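Local coordinates for SAM-dependent methyltransferase (Anabaena variabilis ATCC 29413, PDB 3GGD), which binds S-adenosyl-L-homocysteine, the spent form of the methyl donor, and probably transfers methyl groups from S-adenosylmethionine to an acceptor not identified here, at residues Thr69-Leu74 against Pro79-Leu84; Leu47-Leu52 against Tyr160-Gly165. All blocks are in the same frame, centred on the assembly; numbering follows the deposited sequence.

Contact 1 of 2, residues Thr69-Leu74 against Pro79-Leu84; sequences TQTKFL and PRVIGL. With SO4 (sulfate ion), chain H.
T71 and V81 meet methyl to methyl where the helix that holds residues 69-74 lies over the strand of residues 81-84. The two elements run antiparallel, at 171° between their directions, with axes 9.0 Å apart at closest approach. T71 is the first residue of the helix segment to touch the strand, and its two branches do different work. CG2 stands anti to the backbone N (its chi1, measured to OG1, is -40°) and reaches V81 CG1 at 3.6 Å, while OG1 sits beside the backbone N and hydrogen-bonds to D62 on the neighbouring strand 60-63. Threonine suits a place that needs a methyl against one strand and a hydroxyl bonded to a carboxylate on the next. The same CG2 passes G83 CA at 4.4 Å. A CB on G83 would point at the helix and lie about 3.5 Å from T71 CG2, so glycine lets that methyl sit close to the strand. One turn further on, L74 also faces the sheet. Its backbone N bonds to Q70 O at 3.0 Å, a regular helical bond, and its CB lies 4.4 Å from V81 CG2; the nearest approach to that methyl, 4.0 Å, is made by L74 C. V81 is thus shared, CG1 going to T71 and CG2 to L74, and a beta-branched valine fits a strand while spreading two methyls under two helix positions. Between helix and strand the chemistry is apolar: methyl groups pack against one another and against helix backbone in a buried layer, and the hydroxyl of T71, the polar side-chain atom at this interface, is satisfied by D62, which implies that its burial need cost little.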
ATOM      1  N   THR A  69       9.154   2.562  -6.160  1.00 61.02           N
ATOM      2  CA  THR A  69       9.848   1.400  -6.684  1.00 60.33           C
ATOM      3  C   THR A  69       8.928   0.594  -7.589  1.00 60.10           C
ATOM      4  O   THR A  69       9.336   0.207  -8.666  1.00 58.17           O
ATOM      5  CB  THR A  69      10.349   0.493  -5.573  1.00 61.15           C
ATOM      6  OG1 THR A  69      11.184   1.259  -4.672  1.00 60.66           O
ATOM      7  CG2 THR A  69      11.133  -0.724  -6.156  1.00 59.48           C
ATOM      8  N   GLN A  70       7.670   0.377  -7.176  1.00 59.27           N
ATOM      9  CA  GLN A  70       6.755  -0.444  -7.990  1.00 59.40           C
ATOM     10  C   GLN A  70       6.169   0.349  -9.153  1.00 60.11           C
ATOM     11  O   GLN A  70       5.853  -0.207 -10.241  1.00 60.39           O
ATOM     12  CB  GLN A  70       5.637  -1.035  -7.116  1.00 60.59           C
ATOM     13  CG  GLN A  70       6.117  -1.731  -5.791  1.00 60.80           C
ATOM     14  CD  GLN A  70       7.238  -2.767  -5.973  1.00 62.44           C
ATOM     15  OE1 GLN A  70       7.210  -3.575  -6.909  1.00 62.40           O
ATOM     16  NE2 GLN A  70       8.206  -2.782  -5.045  1.00 59.38           N
ATOM     17  N   THR A  71       6.007   1.650  -8.914  1.00 60.21           N
ATOM     18  CA  THR A  71       5.462   2.594  -9.866  1.00 60.08           C
ATOM     19  C   THR A  71       6.270   2.620 -11.147  1.00 60.40           C
ATOM     20  O   THR A  71       5.714   2.596 -12.251  1.00 60.80           O
ATOM     21  CB  THR A  71       5.429   4.019  -9.251  1.00 60.70           C
ATOM     22  OG1 THR A  71       5.027   3.939  -7.873  1.00 60.67           O
ATOM     23  CG2 THR A  71       4.475   4.949 -10.032  1.00 58.26           C
ATOM     24  N   LYS A  72       7.583   2.663 -11.010  1.00 59.71           N
ATOM     25  CA  LYS A  72       8.462   2.640 -12.179  1.00 60.09           C
ATOM     26  C   LYS A  72       8.214   1.409 -13.087  1.00 60.09           C
ATOM     27  O   LYS A  72       8.153   1.524 -14.316  1.00 59.47           O
ATOM     28  CB  LYS A  72       9.894   2.667 -11.684  1.00 60.29           C
ATOM     29  CG  LYS A  72      11.032   2.639 -12.766  1.00 62.56           C
ATOM     30  CD  LYS A  72      10.971   3.816 -13.702  1.00 64.97           C
ATOM     31  CE  LYS A  72      12.273   3.928 -14.527  1.00 66.19           C
ATOM     32  NZ  LYS A  72      12.011   4.897 -15.609  1.00 70.49           N
ATOM     33  N   PHE A  73       8.097   0.229 -12.481  1.00 59.99           N
ATOM     34  CA  PHE A  73       7.792  -0.958 -13.238  1.00 59.49           C
ATOM     35  C   PHE A  73       6.409  -0.839 -13.929  1.00 59.55           C
ATOM     36  O   PHE A  73       6.256  -1.111 -15.119  1.00 58.23           O
ATOM     37  CB  PHE A  73       7.922  -2.197 -12.331  1.00 59.82           C
ATOM     38  CG  PHE A  73       7.419  -3.472 -12.949  1.00 60.39           C
ATOM     39  CD1 PHE A  73       6.043  -3.761 -12.966  1.00 61.97           C
ATOM     40  CD2 PHE A  73       8.292  -4.378 -13.512  1.00 60.36           C
ATOM     41  CE1 PHE A  73       5.571  -4.935 -13.527  1.00 60.94           C
ATOM     42  CE2 PHE A  73       7.811  -5.561 -14.068  1.00 61.48           C
ATOM     43  CZ  PHE A  73       6.461  -5.828 -14.071  1.00 60.80           C
ATOM     44  N   LEU A  74       5.396  -0.438 -13.181  1.00 59.97           N
ATOM     45  CA  LEU A  74       4.076  -0.273 -13.763  1.00 60.83           C
ATOM     46  C   LEU A  74       4.132   0.626 -15.007  1.00 61.20           C
ATOM     47  O   LEU A  74       3.466   0.373 -16.006  1.00 60.27           O
ATOM     48  CB  LEU A  74       3.103   0.324 -12.723  1.00 60.95           C
ATOM     49  CG  LEU A  74       2.712  -0.636 -11.596  1.00 60.70           C
ATOM     50  CD1 LEU A  74       1.876   0.102 -10.527  1.00 62.82           C
ATOM     51  CD2 LEU A  74       1.956  -1.904 -12.141  1.00 61.01           C
ATOM     52  N   PRO A  79       0.349   2.739 -20.293  1.00 62.51           N
ATOM     53  CA  PRO A  79       0.637   3.998 -20.975  1.00 62.96           C
ATOM     54  C   PRO A  79       0.695   5.226 -20.055  1.00 62.70           C
ATOM     55  O   PRO A  79       1.498   6.121 -20.292  1.00 61.86           O
ATOM     56  CB  PRO A  79      -0.498   4.130 -22.021  1.00 63.05           C
ATOM     57  CG  PRO A  79      -1.539   3.231 -21.639  1.00 63.18           C
ATOM     58  CD  PRO A  79      -0.931   2.154 -20.731  1.00 63.00           C
ATOM     59  N   ARG A  80      -0.122   5.244 -19.010  0.50 63.13           N
ATOM     60  CA  ARG A  80      -0.182   6.406 -18.134  0.50 63.93           C
ATOM     61  C   ARG A  80      -0.325   5.994 -16.678  0.50 63.02           C
ATOM     62  O   ARG A  80      -1.302   5.340 -16.296  0.50 63.50           O
ATOM     63  CB  ARG A  80      -1.342   7.316 -18.547  0.50 63.57           C
ATOM     64  CG  ARG A  80      -1.490   8.561 -17.677  0.50 66.14           C
ATOM     65  CD  ARG A  80      -2.772   9.314 -18.006  0.50 67.13           C
ATOM     66  NE  ARG A  80      -2.892  10.523 -17.192  0.50 69.68           N
ATOM     67  CZ  ARG A  80      -3.956  11.319 -17.179  0.50 68.70           C
ATOM     68  NH1 ARG A  80      -5.022  11.049 -17.911  0.50 68.18           N
ATOM     69  NH2 ARG A  80      -3.939  12.401 -16.418  0.50 71.07           N
ATOM     70  N   VAL A  81       0.647   6.408 -15.867  1.00 62.66           N
ATOM     71  CA  VAL A  81       0.676   6.084 -14.441  1.00 61.67           C
ATOM     72  C   VAL A  81       0.754   7.361 -13.592  1.00 61.47           C
ATOM     73  O   VAL A  81       1.527   8.276 -13.874  1.00 60.95           O
ATOM     74  CB  VAL A  81       1.852   5.133 -14.110  1.00 62.30           C
ATOM     75  CG1 VAL A  81       1.913   4.821 -12.584  1.00 61.43           C
ATOM     76  CG2 VAL A  81       1.776   3.801 -14.986  1.00 60.68           C
ATOM     77  N   ILE A  82      -0.056   7.385 -12.535  1.00 61.66           N
ATOM     78  CA  ILE A  82      -0.067   8.448 -11.560  1.00 61.73           C
ATOM     79  C   ILE A  82       0.242   7.816 -10.188  1.00 61.32           C
ATOM     80  O   ILE A  82      -0.455   6.933  -9.718  1.00 61.73           O
ATOM     81  CB  ILE A  82      -1.435   9.151 -11.522  1.00 61.94           C
ATOM     82  CG1 ILE A  82      -1.752   9.765 -12.898  1.00 63.14           C
ATOM     83  CG2 ILE A  82      -1.461  10.237 -10.431  1.00 61.88           C
ATOM     84  CD1 ILE A  82      -3.231  10.108 -13.122  1.00 61.23           C
ATOM     85  N   GLY A  83       1.302   8.288  -9.556  1.00 61.02           N
ATOM     86  CA  GLY A  83       1.690   7.829  -8.223  1.00 60.72           C
ATOM     87  C   GLY A  83       1.193   8.835  -7.189  1.00 60.21           C
ATOM     88  O   GLY A  83       1.545  10.017  -7.227  1.00 59.91           O
ATOM     89  N   LEU A  84       0.325   8.377  -6.299  1.00 59.77           N
ATOM     90  CA  LEU A  84      -0.247   9.237  -5.267  1.00 58.93           C
ATOM     91  C   LEU A  84       0.262   8.803  -3.881  1.00 59.33           C
ATOM     92  O   LEU A  84       0.306   7.605  -3.559  1.00 59.28           O
ATOM     93  CB  LEU A  84      -1.764   9.152  -5.290  1.00 58.95           C
ATOM     94  CG  LEU A  84      -2.502   9.607  -6.565  1.00 59.80           C
ATOM     95  CD1 LEU A  84      -4.028   9.351  -6.357  1.00 59.07           C
ATOM     96  CD2 LEU A  84      -2.189  11.040  -6.915  1.00 58.61           C
TER
HETATM   97  S   SO4 H 251      -2.397  14.497 -12.562  1.00123.53           S
HETATM   98  O1  SO4 H 251      -2.427  13.925 -13.916  1.00123.99           O
HETATM   99  O2  SO4 H 251      -1.276  14.020 -11.756  1.00122.99           O
HETATM  100  O3  SO4 H 251      -3.659  14.162 -11.919  1.00124.33           O
HETATM  101  O4  SO4 H 251      -2.268  15.952 -12.647  1.00125.42           O

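Contact 2 of 2, residues Leu47-Leu52 against Tyr160-Gly165; sequences LPRFEL and YLIELG. With SO4 (sulfate ion), chain J.
R49 and Y160 are joined by a hydrogen bond from NH1 to OH, 3.0 Å long with an angle of 154° at the hydrogen. The phenol oxygen lies close to the guanidinium plane, at its edge, while the planes of guanidinium and ring are 41° apart. Before it reaches the hydroxyl the arginine chain, extended from CG to NE, slants across the tyrosine, with R49 CD 3.8 Å from Y160 CE1. Y160 OH is also hydrogen-bonded to D46, one helical turn before F50. The rest of the guanidinium grips a sulfate of chain J, probably from the crystallisation liquor: NE gives a bond to O1 at 3.1 Å and NH2 a nearly straight one to O2 at 3.0 Å. Were R49 replaced by an alanine, Y160 OH would probably keep D46 but lose its arginine donor, with a gap opened against the ring. F50 meets the other end of the tyrosine. Its CG lies between the backbone N and carbonyl carbon, and the ring brings CD2 to 3.4 Å from Y160 CG. The planes are 29° apart and the centroids 5.1 Å, with little of one ring lying over the other. Tyrosine suits this buried strand position because its ring lies against phenylalanine while its hydroxyl reaches polar partners. W239, on strand 237-244, adds a cation-pi contact to R49. The arrangement is a short, irregular helix against a sheet whose 3-2-1-4-5-7-6 strand order is that of the Rossmann-like fold of class I methyltransferases.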
ATOM      1  N   LEU A  47       1.311  -8.424 -10.946  1.00 58.82           N
ATOM      2  CA  LEU A  47       0.772  -8.023 -12.251  1.00 58.46           C
ATOM      3  C   LEU A  47      -0.052  -9.118 -12.957  1.00 58.00           C
ATOM      4  O   LEU A  47      -1.115  -8.818 -13.449  1.00 57.82           O
ATOM      5  CB  LEU A  47       1.868  -7.436 -13.163  1.00 58.28           C
ATOM      6  CG  LEU A  47       1.428  -6.853 -14.528  1.00 58.15           C
ATOM      7  CD1 LEU A  47       0.315  -5.813 -14.335  1.00 54.97           C
ATOM      8  CD2 LEU A  47       2.602  -6.276 -15.378  1.00 57.55           C
ATOM      9  N   PRO A  48       0.415 -10.386 -12.982  1.00 57.32           N
ATOM     10  CA  PRO A  48      -0.443 -11.392 -13.605  1.00 58.00           C
ATOM     11  C   PRO A  48      -1.850 -11.529 -12.981  1.00 58.32           C
ATOM     12  O   PRO A  48      -2.790 -11.962 -13.652  1.00 58.00           O
ATOM     13  CB  PRO A  48       0.356 -12.685 -13.462  1.00 57.98           C
ATOM     14  CG  PRO A  48       1.760 -12.262 -13.204  1.00 58.14           C
ATOM     15  CD  PRO A  48       1.663 -10.961 -12.479  1.00 58.20           C
ATOM     16  N   ARG A  49      -2.005 -11.144 -11.728  1.00 59.39           N
ATOM     17  CA  ARG A  49      -3.309 -11.290 -11.046  1.00 59.81           C
ATOM     18  C   ARG A  49      -4.340 -10.287 -11.525  1.00 60.28           C
ATOM     19  O   ARG A  49      -5.518 -10.487 -11.312  1.00 60.90           O
ATOM     20  CB  ARG A  49      -3.123 -11.144  -9.530  1.00 60.12           C
ATOM     21  CG  ARG A  49      -2.254 -12.241  -8.903  1.00 60.11           C
ATOM     22  CD  ARG A  49      -1.798 -11.876  -7.517  1.00 59.60           C
ATOM     23  NE  ARG A  49      -1.026 -12.966  -6.916  1.00 59.31           N
ATOM     24  CZ  ARG A  49      -0.420 -12.896  -5.738  1.00 62.74           C
ATOM     25  NH1 ARG A  49      -0.483 -11.810  -4.997  1.00 61.35           N
ATOM     26  NH2 ARG A  49       0.263 -13.926  -5.279  1.00 63.56           N
ATOM     27  N   PHE A  50      -3.902  -9.184 -12.136  1.00 60.92           N
ATOM     28  CA  PHE A  50      -4.840  -8.167 -12.627  1.00 59.60           C
ATOM     29  C   PHE A  50      -4.682  -7.648 -14.062  1.00 59.79           C
ATOM     30  O   PHE A  50      -5.598  -6.994 -14.581  1.00 57.70           O
ATOM     31  CB  PHE A  50      -4.869  -6.988 -11.681  1.00 60.69           C
ATOM     32  CG  PHE A  50      -3.594  -6.188 -11.601  1.00 61.06           C
ATOM     33  CD1 PHE A  50      -3.404  -5.068 -12.409  1.00 60.20           C
ATOM     34  CD2 PHE A  50      -2.659  -6.455 -10.626  1.00 60.32           C
ATOM     35  CE1 PHE A  50      -2.262  -4.293 -12.297  1.00 60.74           C
ATOM     36  CE2 PHE A  50      -1.526  -5.681 -10.514  1.00 61.56           C
ATOM     37  CZ  PHE A  50      -1.321  -4.600 -11.346  1.00 61.99           C
ATOM     38  N   GLU A  51      -3.564  -7.938 -14.724  1.00 57.98           N
ATOM     39  CA  GLU A  51      -3.344  -7.361 -16.027  1.00 58.14           C
ATOM     40  C   GLU A  51      -4.370  -7.747 -17.095  1.00 58.81           C
ATOM     41  O   GLU A  51      -4.567  -6.999 -18.050  1.00 59.16           O
ATOM     42  CB  GLU A  51      -1.919  -7.679 -16.542  1.00 56.58           C
ATOM     43  CG  GLU A  51      -1.638  -9.140 -16.776  1.00 58.00           C
ATOM     44  CD  GLU A  51      -0.205  -9.383 -17.210  1.00 57.34           C
ATOM     45  OE1 GLU A  51       0.286  -8.602 -18.027  1.00 58.69           O
ATOM     46  OE2 GLU A  51       0.419 -10.364 -16.795  1.00 56.40           O
ATOM     47  N   LEU A  52      -4.966  -8.934 -17.002  1.00 59.23           N
ATOM     48  CA  LEU A  52      -5.950  -9.307 -17.994  1.00 59.50           C
ATOM     49  C   LEU A  52      -7.313  -8.765 -17.577  1.00 60.37           C
ATOM     50  O   LEU A  52      -8.264  -8.904 -18.334  1.00 60.43           O
ATOM     51  CB  LEU A  52      -6.032 -10.819 -18.147  1.00 59.49           C
ATOM     52  CG  LEU A  52      -4.701 -11.519 -18.462  1.00 59.86           C
ATOM     53  CD1 LEU A  52      -4.911 -13.011 -18.677  1.00 58.92           C
ATOM     54  CD2 LEU A  52      -4.100 -10.887 -19.702  1.00 60.59           C
ATOM     55  N   TYR A 160      -6.592  -3.586  -7.855  1.00 59.86           N
ATOM     56  CA  TYR A 160      -5.889  -4.685  -7.248  1.00 60.16           C
ATOM     57  C   TYR A 160      -5.264  -4.138  -5.967  1.00 60.25           C
ATOM     58  O   TYR A 160      -4.585  -3.108  -5.997  1.00 59.31           O
ATOM     59  CB  TYR A 160      -4.739  -5.192  -8.123  1.00 59.40           C
ATOM     60  CG  TYR A 160      -3.845  -6.234  -7.407  1.00 58.81           C
ATOM     61  CD1 TYR A 160      -4.176  -7.583  -7.392  1.00 56.86           C
ATOM     62  CD2 TYR A 160      -2.666  -5.853  -6.763  1.00 59.77           C
ATOM     63  CE1 TYR A 160      -3.341  -8.524  -6.781  1.00 57.53           C
ATOM     64  CE2 TYR A 160      -1.833  -6.782  -6.131  1.00 57.96           C
ATOM     65  CZ  TYR A 160      -2.186  -8.113  -6.148  1.00 58.96           C
ATOM     66  OH  TYR A 160      -1.335  -9.010  -5.575  1.00 60.58           O
ATOM     67  N   LEU A 161      -5.513  -4.816  -4.855  1.00 60.36           N
ATOM     68  CA  LEU A 161      -4.822  -4.485  -3.607  1.00 61.72           C
ATOM     69  C   LEU A 161      -4.253  -5.754  -2.950  1.00 60.85           C
ATOM     70  O   LEU A 161      -4.802  -6.851  -3.081  1.00 60.48           O
ATOM     71  CB  LEU A 161      -5.703  -3.739  -2.616  1.00 62.54           C
ATOM     72  CG  LEU A 161      -6.831  -4.484  -1.862  1.00 64.69           C
ATOM     73  CD1 LEU A 161      -7.346  -3.555  -0.676  1.00 67.21           C
ATOM     74  CD2 LEU A 161      -7.951  -4.874  -2.782  1.00 64.09           C
ATOM     75  N   ILE A 162      -3.098  -5.574  -2.308  1.00 61.11           N
ATOM     76  CA  ILE A 162      -2.441  -6.632  -1.541  1.00 60.39           C
ATOM     77  C   ILE A 162      -2.062  -5.986  -0.192  1.00 60.86           C
ATOM     78  O   ILE A 162      -1.500  -4.889  -0.131  1.00 60.09           O
ATOM     79  CB  ILE A 162      -1.261  -7.277  -2.310  1.00 61.01           C
ATOM     80  CG1 ILE A 162      -0.675  -8.427  -1.467  1.00 60.75           C
ATOM     81  CG2 ILE A 162      -0.190  -6.183  -2.757  1.00 57.61           C
ATOM     82  CD1 ILE A 162       0.467  -9.254  -2.137  1.00 59.63           C
ATOM     83  N   GLU A 163      -2.474  -6.654   0.876  1.00 60.75           N
ATOM     84  CA  GLU A 163      -2.370  -6.140   2.224  1.00 60.39           C
ATOM     85  C   GLU A 163      -1.842  -7.242   3.138  1.00 60.03           C
ATOM     86  O   GLU A 163      -1.806  -8.404   2.756  1.00 59.45           O
ATOM     87  CB  GLU A 163      -3.777  -5.707   2.697  1.00 60.51           C
ATOM     88  CG  GLU A 163      -4.363  -4.555   1.893  1.00 60.90           C
ATOM     89  CD  GLU A 163      -3.579  -3.268   2.035  1.00 64.04           C
ATOM     90  OE1 GLU A 163      -2.927  -3.092   3.103  1.00 62.95           O
ATOM     91  OE2 GLU A 163      -3.576  -2.446   1.060  1.00 64.97           O
ATOM     92  N   LEU A 164      -1.439  -6.873   4.346  1.00 59.40           N
ATOM     93  CA  LEU A 164      -1.098  -7.876   5.347  1.00 60.34           C
ATOM     94  C   LEU A 164      -2.421  -8.419   5.827  1.00 60.50           C
ATOM     95  O   LEU A 164      -3.356  -7.648   6.055  1.00 60.25           O
ATOM     96  CB  LEU A 164      -0.257  -7.284   6.476  1.00 60.03           C
ATOM     97  CG  LEU A 164       1.096  -6.675   6.030  1.00 61.38           C
ATOM     98  CD1 LEU A 164       2.009  -6.318   7.226  1.00 62.17           C
ATOM     99  CD2 LEU A 164       1.838  -7.594   5.061  1.00 60.33           C
ATOM    100  N   GLY A 165      -2.503  -9.739   5.943  1.00 60.88           N
ATOM    101  CA  GLY A 165      -3.745 -10.406   6.258  1.00 61.64           C
ATOM    102  C   GLY A 165      -3.793 -11.017   7.650  1.00 62.34           C
ATOM    103  O   GLY A 165      -2.939 -10.747   8.513  1.00 62.78           O
TER
HETATM  104  S   SO4 J 253      -0.779 -16.518  -7.792  1.00119.23           S
HETATM  105  O1  SO4 J 253      -0.849 -15.405  -8.747  1.00117.82           O
HETATM  106  O2  SO4 J 253       0.415 -16.432  -6.933  1.00118.53           O
HETATM  107  O3  SO4 J 253      -0.654 -17.736  -8.593  1.00120.94           O
HETATM  108  O4  SO4 J 253      -2.001 -16.624  -6.992  1.00117.42           O

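The two contacts have centres 15 Å apart and reach the same seven-stranded mixed sheet, contact 1 at strand 81-85 and contact 2 at strand 158-164, with strands 60-63 and 127-131 lying between. Along the chain, helix 43-50 comes first, then helix 69-77 and strand 81-85 of contact 1, and last strand 158-164, so the long-range contact 2 spans the local one. Helices 43-50 and 69-77 also touch directly, F73 CE1 lying 3.7 Å from L47 CD2. Contact 1 belongs to the beta-alpha-beta unit that ends in D85, which binds S-adenosyl-L-homocysteine; contact 2 fastens an earlier helix to the later half of the sheet.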